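Local atomic coordinates of subdomain of Desmoplakin Carboxy-Terminal domain (DPCT) (Homo sapiens, PDB entry 1LM5), a protein that binds intermediate filaments through plakin repeats of the desmoplakin carboxy-terminal domain, a part that probably lets desmoplakin tie desmosomes to the cytoskeleton. Residues Ser9-Ile14 with Lys178-Arg183; Arg41-Gln46 with Gln74-Arg79. All blocks are in the same frame, centred on the assembly; numbering follows the deposited sequence.

Contact 1: Ser9-Ile14 with Lys178-Arg183; sequences SPIAAI and KDAINR
I11 turns its side chain toward the helix, where it meets A180 and I181. This apolar packing carries the contact. CG1 of I11 stands anti to its own carbonyl carbon (chi1 -68°), and the extended chi2 of 169° carries CD1 on to the helix surface. There the modelled approach of CD1 to the methyl of A180 is too short to be trusted in detail, but I11 CD1 also reaches the helix backbone, 3.7 Å from A180 C and 4.0 Å from I181 N. A180 suits the spot because its single methyl group leaves the main chain behind it within touch of a long aliphatic side chain. The two isoleucine side chains lie further apart, with I11 CG1 and I181 CG1 separated by 4.4 Å. S9 adds a marginal contact through its backbone, its O being 4.4 Å from I181 CD1.

No hydrogen bond crosses between 9-14 and 178-183; several polar groups have partners elsewhere. The helix bonds along itself, N182 N to K178 O at 3.0 Å and R183 N to D179 O at 2.8 Å. S9 OG bonds to R193 NE, and I11 N is hydrogen-bonded to Y177 OH.

Strand 11-16 pairs with 21-23 on one flank and 193-197 on the other, and I11, while packing on helix 177-183, also touches L195 of the latter; the sheet thus brings together strands from near the two ends of the chain.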
ATOM      1  N   SER B   9      -0.335  -5.725  10.812  1.00 29.83           N
ATOM      2  CA  SER B   9      -1.299  -4.658  10.621  1.00 25.76           C
ATOM      3  C   SER B   9      -1.232  -3.745  11.833  1.00 23.16           C
ATOM      4  O   SER B   9      -0.867  -4.175  12.930  1.00 21.91           O
ATOM      5  CB  SER B   9      -2.694  -5.259  10.544  1.00 28.08           C
ATOM      6  OG  SER B   9      -2.893  -6.098  11.676  1.00 29.33           O
ATOM      7  N   PRO B  10      -1.576  -2.463  11.655  1.00 21.91           N
ATOM      8  CA  PRO B  10      -1.533  -1.565  12.806  1.00 20.61           C
ATOM      9  C   PRO B  10      -2.640  -1.957  13.786  1.00 19.06           C
ATOM     10  O   PRO B  10      -3.666  -2.530  13.395  1.00 18.22           O
ATOM     11  CB  PRO B  10      -1.818  -0.191  12.197  1.00 20.87           C
ATOM     12  CG  PRO B  10      -1.394  -0.328  10.770  1.00 22.64           C
ATOM     13  CD  PRO B  10      -1.875  -1.719  10.417  1.00 21.30           C
ATOM     14  N   ILE B  11      -2.425  -1.670  15.056  1.00 16.69           N
ATOM     15  CA  ILE B  11      -3.441  -1.946  16.052  1.00 16.70           C
ATOM     16  C   ILE B  11      -4.603  -1.065  15.631  1.00 16.43           C
ATOM     17  O   ILE B  11      -4.444   0.139  15.439  1.00 14.75           O
ATOM     18  CB  ILE B  11      -2.936  -1.560  17.430  1.00 16.93           C
ATOM     19  CG1 ILE B  11      -1.801  -2.518  17.810  1.00 19.46           C
ATOM     20  CG2 ILE B  11      -4.069  -1.588  18.447  1.00 18.15           C
ATOM     21  CD1 ILE B  11      -1.026  -2.101  19.015  1.00 20.94           C
ATOM     22  N   ALA B  12      -5.775  -1.667  15.481  1.00 14.33           N
ATOM     23  CA  ALA B  12      -6.938  -0.938  15.016  1.00 14.12           C
ATOM     24  C   ALA B  12      -7.823  -0.380  16.100  1.00 13.10           C
ATOM     25  O   ALA B  12      -8.368   0.711  15.963  1.00 13.78           O
ATOM     26  CB  ALA B  12      -7.769  -1.840  14.118  1.00 14.48           C
ATOM     27  N   ALA B  13      -7.973  -1.136  17.176  1.00 12.36           N
ATOM     28  CA  ALA B  13      -8.855  -0.724  18.234  1.00 14.61           C
ATOM     29  C   ALA B  13      -8.532  -1.384  19.553  1.00 15.23           C
ATOM     30  O   ALA B  13      -7.529  -2.080  19.701  1.00 16.57           O
ATOM     31  CB  ALA B  13     -10.291  -1.022  17.836  1.00 16.07           C
ATOM     32  N   ILE B  14      -9.443  -1.199  20.490  1.00 17.97           N
ATOM     33  CA  ILE B  14      -9.279  -1.681  21.839  1.00 19.20           C
ATOM     34  C   ILE B  14     -10.282  -2.745  22.215  1.00 19.95           C
ATOM     35  O   ILE B  14     -11.423  -2.711  21.777  1.00 20.00           O
ATOM     36  CB  ILE B  14      -9.458  -0.501  22.792  1.00 19.35           C
ATOM     37  CG1 ILE B  14      -8.414   0.565  22.463  1.00 18.86           C
ATOM     38  CG2 ILE B  14      -9.381  -0.965  24.232  1.00 19.26           C
ATOM     39  CD1 ILE B  14      -7.008   0.124  22.749  1.00 20.19           C
ATOM     40  N   LYS B 178       5.957  -2.233  18.887  1.00 17.21           N
ATOM     41  CA  LYS B 178       6.300  -3.595  18.518  1.00 18.61           C
ATOM     42  C   LYS B 178       5.698  -4.505  19.593  1.00 17.63           C
ATOM     43  O   LYS B 178       5.078  -5.528  19.290  1.00 19.35           O
ATOM     44  CB  LYS B 178       7.824  -3.739  18.475  1.00 21.98           C
ATOM     45  CG  LYS B 178       8.345  -5.156  18.548  1.00 25.53           C
ATOM     46  CD  LYS B 178       8.177  -5.911  17.256  1.00 29.61           C
ATOM     47  CE  LYS B 178       9.059  -7.155  17.281  1.00 30.82           C
ATOM     48  NZ  LYS B 178       8.904  -7.974  16.046  1.00 37.45           N
ATOM     49  N   ASP B 179       5.885  -4.123  20.852  1.00 17.30           N
ATOM     50  CA  ASP B 179       5.333  -4.894  21.962  1.00 19.26           C
ATOM     51  C   ASP B 179       3.823  -4.938  21.861  1.00 18.33           C
ATOM     52  O   ASP B 179       3.211  -5.969  22.101  1.00 20.78           O
ATOM     53  CB  ASP B 179       5.670  -4.255  23.307  1.00 19.54           C
ATOM     54  CG  ASP B 179       7.141  -4.302  23.627  1.00 20.66           C
ATOM     55  OD1 ASP B 179       7.623  -3.362  24.288  1.00 20.04           O
ATOM     56  OD2 ASP B 179       7.807  -5.278  23.230  1.00 20.51           O
ATOM     57  N   ALA B 180       3.232  -3.791  21.544  1.00 18.38           N
ATOM     58  CA  ALA B 180       1.791  -3.679  21.432  1.00 18.06           C
ATOM     59  C   ALA B 180       1.268  -4.673  20.402  1.00 18.19           C
ATOM     60  O   ALA B 180       0.290  -5.358  20.649  1.00 18.22           O
ATOM     61  CB  ALA B 180       1.407  -2.260  21.046  1.00 17.98           C
ATOM     62  N   ILE B 181       1.933  -4.758  19.253  1.00 17.58           N
ATOM     63  CA  ILE B 181       1.495  -5.677  18.218  1.00 18.70           C
ATOM     64  C   ILE B 181       1.625  -7.114  18.708  1.00 19.71           C
ATOM     65  O   ILE B 181       0.774  -7.956  18.429  1.00 19.81           O
ATOM     66  CB  ILE B 181       2.315  -5.494  16.936  1.00 18.74           C
ATOM     67  CG1 ILE B 181       2.023  -4.121  16.342  1.00 17.46           C
ATOM     68  CG2 ILE B 181       1.977  -6.583  15.934  1.00 20.09           C
ATOM     69  CD1 ILE B 181       2.920  -3.760  15.168  1.00 21.74           C
ATOM     70  N   ASN B 182       2.688  -7.394  19.448  1.00 21.43           N
ATOM     71  CA  ASN B 182       2.881  -8.743  19.956  1.00 22.69           C
ATOM     72  C   ASN B 182       1.896  -9.109  21.060  1.00 22.60           C
ATOM     73  O   ASN B 182       1.611 -10.283  21.277  1.00 24.88           O
ATOM     74  CB  ASN B 182       4.318  -8.921  20.437  1.00 26.20           C
ATOM     75  CG  ASN B 182       5.272  -9.163  19.292  1.00 30.04           C
ATOM     76  OD1 ASN B 182       5.112 -10.123  18.535  1.00 31.55           O
ATOM     77  ND2 ASN B 182       6.265  -8.289  19.146  1.00 30.89           N
ATOM     78  N   ARG B 183       1.372  -8.099  21.749  1.00 21.78           N
ATOM     79  CA  ARG B 183       0.412  -8.314  22.832  1.00 22.34           C
ATOM     80  C   ARG B 183      -1.016  -8.120  22.353  1.00 22.86           C
ATOM     81  O   ARG B 183      -1.961  -8.237  23.127  1.00 25.46           O
ATOM     82  CB  ARG B 183       0.706  -7.343  23.976  1.00 20.80           C
ATOM     83  CG  ARG B 183       1.980  -7.681  24.712  1.00 25.87           C
ATOM     84  CD  ARG B 183       2.517  -6.531  25.538  1.00 28.52           C
ATOM     85  NE  ARG B 183       3.769  -6.924  26.175  1.00 31.09           N
ATOM     86  CZ  ARG B 183       3.857  -7.836  27.140  1.00 32.75           C
ATOM     87  NH1 ARG B 183       2.763  -8.441  27.589  1.00 31.90           N
ATOM     88  NH2 ARG B 183       5.042  -8.165  27.634  1.00 32.42           N
TER

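Contact 2: Arg41-Gln46 with Gln74-Arg79; sequences RLLEAQ and QDMATR
L43 and M76 make the tight part of this helix-to-helix contact, their side chains pointing at each other and crossing at a slant. One branch of the leucine does the touching: L43 CD2 is 4.0 Å from M76 CG. The methionine is bent at both chi2 (66°) and chi3 (76°), which folds it back so that its sulphur and terminal methyl also lie against the same branch, M76 CE being 4.1 Å from L43 CD2. A flexible, unbranched side chain suits this place because it can bend to follow the leucine's branched surface. Both segments belong to the range of one plectin repeat, and here two of its helices, 36-47 and 74-88, come together. I25 and I29 of helix 25-30 pack against L43 and M76 respectively.

Towards the other edge the fit loosens. E44 and R79 do not bond directly; a water donates to E44 OE2 at 2.9 Å and to the backbone O of R79, the latter separation being doubtfully short. The carboxylate is held mainly by a salt bridge from OE1 to R117, with Q40 bonding OE2. The long polar side chain of R79 leads away from helix 36-47, as befits an exposed residue.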
ATOM      1  N   ARG B  41      -0.983   7.980  20.412  1.00 16.25           N
ATOM      2  CA  ARG B  41       0.052   7.304  19.663  1.00 16.83           C
ATOM      3  C   ARG B  41      -0.481   6.134  18.890  1.00 15.01           C
ATOM      4  O   ARG B  41      -0.019   5.878  17.792  1.00 14.99           O
ATOM      5  CB  ARG B  41       1.184   6.916  20.595  1.00 19.70           C
ATOM      6  CG  ARG B  41       1.925   8.166  20.975  1.00 21.92           C
ATOM      7  CD  ARG B  41       2.897   8.009  22.092  1.00 22.01           C
ATOM      8  NE  ARG B  41       3.463   9.326  22.343  1.00 23.99           N
ATOM      9  CZ  ARG B  41       4.384   9.587  23.260  1.00 26.91           C
ATOM     10  NH1 ARG B  41       4.855   8.614  24.031  1.00 23.30           N
ATOM     11  NH2 ARG B  41       4.837  10.827  23.390  1.00 24.96           N
ATOM     12  N   LEU B  42      -1.470   5.432  19.434  1.00 14.78           N
ATOM     13  CA  LEU B  42      -2.028   4.320  18.677  1.00 13.64           C
ATOM     14  C   LEU B  42      -2.705   4.915  17.454  1.00 13.00           C
ATOM     15  O   LEU B  42      -2.670   4.326  16.379  1.00 12.04           O
ATOM     16  CB  LEU B  42      -3.050   3.543  19.497  1.00 11.52           C
ATOM     17  CG  LEU B  42      -2.406   2.780  20.652  1.00 14.86           C
ATOM     18  CD1 LEU B  42      -3.492   2.121  21.472  1.00 17.82           C
ATOM     19  CD2 LEU B  42      -1.420   1.764  20.116  1.00 14.95           C
ATOM     20  N   LEU B  43      -3.321   6.083  17.632  1.00 13.12           N
ATOM     21  CA  LEU B  43      -3.998   6.761  16.523  1.00 13.95           C
ATOM     22  C   LEU B  43      -2.952   7.294  15.546  1.00 14.83           C
ATOM     23  O   LEU B  43      -3.175   7.298  14.344  1.00 13.34           O
ATOM     24  CB  LEU B  43      -4.853   7.933  17.022  1.00 17.27           C
ATOM     25  CG  LEU B  43      -6.347   7.812  17.348  1.00 21.43           C
ATOM     26  CD1 LEU B  43      -6.904   6.488  16.873  1.00 17.98           C
ATOM     27  CD2 LEU B  43      -6.566   8.034  18.814  1.00 22.26           C
ATOM     28  N   GLU B  44      -1.817   7.758  16.059  1.00 14.19           N
ATOM     29  CA  GLU B  44      -0.778   8.256  15.160  1.00 16.13           C
ATOM     30  C   GLU B  44      -0.321   7.113  14.281  1.00 15.34           C
ATOM     31  O   GLU B  44      -0.137   7.276  13.087  1.00 14.38           O
ATOM     32  CB  GLU B  44       0.419   8.788  15.943  1.00 17.28           C
ATOM     33  CG  GLU B  44       0.121  10.033  16.740  1.00 17.35           C
ATOM     34  CD  GLU B  44       1.295  10.456  17.582  1.00 20.48           C
ATOM     35  OE1 GLU B  44       2.105   9.579  17.950  1.00 19.94           O
ATOM     36  OE2 GLU B  44       1.395  11.659  17.889  1.00 22.44           O
ATOM     37  N   ALA B  45      -0.147   5.948  14.888  1.00 16.06           N
ATOM     38  CA  ALA B  45       0.296   4.782  14.144  1.00 15.47           C
ATOM     39  C   ALA B  45      -0.650   4.534  12.974  1.00 15.82           C
ATOM     40  O   ALA B  45      -0.228   4.082  11.915  1.00 15.49           O
ATOM     41  CB  ALA B  45       0.344   3.566  15.053  1.00 12.26           C
ATOM     42  N   GLN B  46      -1.926   4.848  13.164  1.00 14.35           N
ATOM     43  CA  GLN B  46      -2.895   4.646  12.105  1.00 14.96           C
ATOM     44  C   GLN B  46      -2.788   5.778  11.109  1.00 14.45           C
ATOM     45  O   GLN B  46      -2.688   5.549   9.915  1.00 13.43           O
ATOM     46  CB  GLN B  46      -4.304   4.599  12.681  1.00 15.19           C
ATOM     47  CG  GLN B  46      -4.480   3.528  13.722  1.00 13.97           C
ATOM     48  CD  GLN B  46      -5.892   3.487  14.221  1.00 14.17           C
ATOM     49  OE1 GLN B  46      -6.650   4.419  13.994  1.00 16.61           O
ATOM     50  NE2 GLN B  46      -6.260   2.411  14.911  1.00 15.80           N
ATOM     51  N   GLN B  74     -12.208  16.191  18.130  1.00 23.49           N
ATOM     52  CA  GLN B  74     -11.555  17.339  17.513  1.00 24.18           C
ATOM     53  C   GLN B  74     -10.139  17.619  18.001  1.00 23.95           C
ATOM     54  O   GLN B  74      -9.228  17.803  17.198  1.00 24.07           O
ATOM     55  CB  GLN B  74     -12.399  18.598  17.723  1.00 25.37           C
ATOM     56  CG  GLN B  74     -13.802  18.539  17.141  1.00 31.44           C
ATOM     57  CD  GLN B  74     -14.830  18.004  18.121  1.00 35.65           C
ATOM     58  OE1 GLN B  74     -16.036  18.202  17.936  1.00 36.85           O
ATOM     59  NE2 GLN B  74     -14.363  17.320  19.167  1.00 34.82           N
ATOM     60  N   ASP B  75      -9.955  17.676  19.314  1.00 24.06           N
ATOM     61  CA  ASP B  75      -8.633  17.943  19.865  1.00 25.65           C
ATOM     62  C   ASP B  75      -7.620  16.887  19.419  1.00 24.98           C
ATOM     63  O   ASP B  75      -6.489  17.221  19.056  1.00 24.46           O
ATOM     64  CB  ASP B  75      -8.710  18.022  21.389  1.00 27.50           C
ATOM     65  CG  ASP B  75      -9.386  19.295  21.860  1.00 31.63           C
ATOM     66  OD1 ASP B  75      -9.799  19.359  23.036  1.00 35.13           O
ATOM     67  OD2 ASP B  75      -9.489  20.242  21.046  1.00 31.58           O
ATOM     68  N   MET B  76      -8.031  15.621  19.427  1.00 23.37           N
ATOM     69  CA  MET B  76      -7.133  14.556  19.002  1.00 23.67           C
ATOM     70  C   MET B  76      -6.755  14.738  17.533  1.00 21.52           C
ATOM     71  O   MET B  76      -5.598  14.565  17.171  1.00 21.73           O
ATOM     72  CB  MET B  76      -7.781  13.179  19.220  1.00 23.82           C
ATOM     73  CG  MET B  76      -6.885  12.009  18.847  1.00 24.76           C
ATOM     74  SD  MET B  76      -5.454  11.880  19.914  1.00 24.86           S
ATOM     75  CE  MET B  76      -6.205  11.196  21.376  1.00 23.39           C
ATOM     76  N   ALA B  77      -7.717  15.098  16.689  1.00 20.18           N
ATOM     77  CA  ALA B  77      -7.425  15.298  15.275  1.00 22.46           C
ATOM     78  C   ALA B  77      -6.320  16.344  15.148  1.00 23.00           C
ATOM     79  O   ALA B  77      -5.441  16.229  14.302  1.00 23.82           O
ATOM     80  CB  ALA B  77      -8.660  15.756  14.538  1.00 23.69           C
ATOM     81  N   THR B  78      -6.366  17.363  16.005  1.00 22.15           N
ATOM     82  CA  THR B  78      -5.349  18.406  15.978  1.00 22.20           C
ATOM     83  C   THR B  78      -3.987  17.808  16.298  1.00 20.64           C
ATOM     84  O   THR B  78      -3.023  18.026  15.573  1.00 20.37           O
ATOM     85  CB  THR B  78      -5.668  19.515  16.997  1.00 23.59           C
ATOM     86  OG1 THR B  78      -6.892  20.153  16.619  1.00 25.11           O
ATOM     87  CG2 THR B  78      -4.546  20.560  17.036  1.00 25.02           C
ATOM     88  N   ARG B  79      -3.921  17.028  17.374  1.00 21.14           N
ATOM     89  CA  ARG B  79      -2.669  16.410  17.788  1.00 22.22           C
ATOM     90  C   ARG B  79      -2.151  15.405  16.776  1.00 22.17           C
ATOM     91  O   ARG B  79      -0.959  15.137  16.740  1.00 22.69           O
ATOM     92  CB  ARG B  79      -2.834  15.697  19.126  1.00 23.93           C
ATOM     93  CG  ARG B  79      -3.360  16.547  20.248  1.00 26.66           C
ATOM     94  CD  ARG B  79      -3.792  15.652  21.396  1.00 31.55           C
ATOM     95  NE  ARG B  79      -4.763  16.321  22.250  1.00 37.55           N
ATOM     96  CZ  ARG B  79      -5.483  15.707  23.180  1.00 39.75           C
ATOM     97  NH1 ARG B  79      -5.338  14.402  23.374  1.00 38.73           N
ATOM     98  NH2 ARG B  79      -6.354  16.398  23.907  1.00 40.88           N
TER
HETATM   99  O   HOH W   1       0.869  13.616  15.872  1.00 24.24           O

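Overall arrangement
Contacts 1 and 2 share no segment, yet they meet, because helix 36-47 of contact 2 also lies against the strand of contact 1. Q46 NE2 probably bonds to both I11 O and A12 O, while L42 packs against I11 and I14 on the strand. Their centres are 16 Å apart, and along the chain contact 2 is nested within the loop that contact 1 closes. Contact 1 is an apolar strand-to-helix packing in the interior. Contact 2 joins two helices and changes character along its length, running from a buried apolar patch to a polar, partly solvated margin.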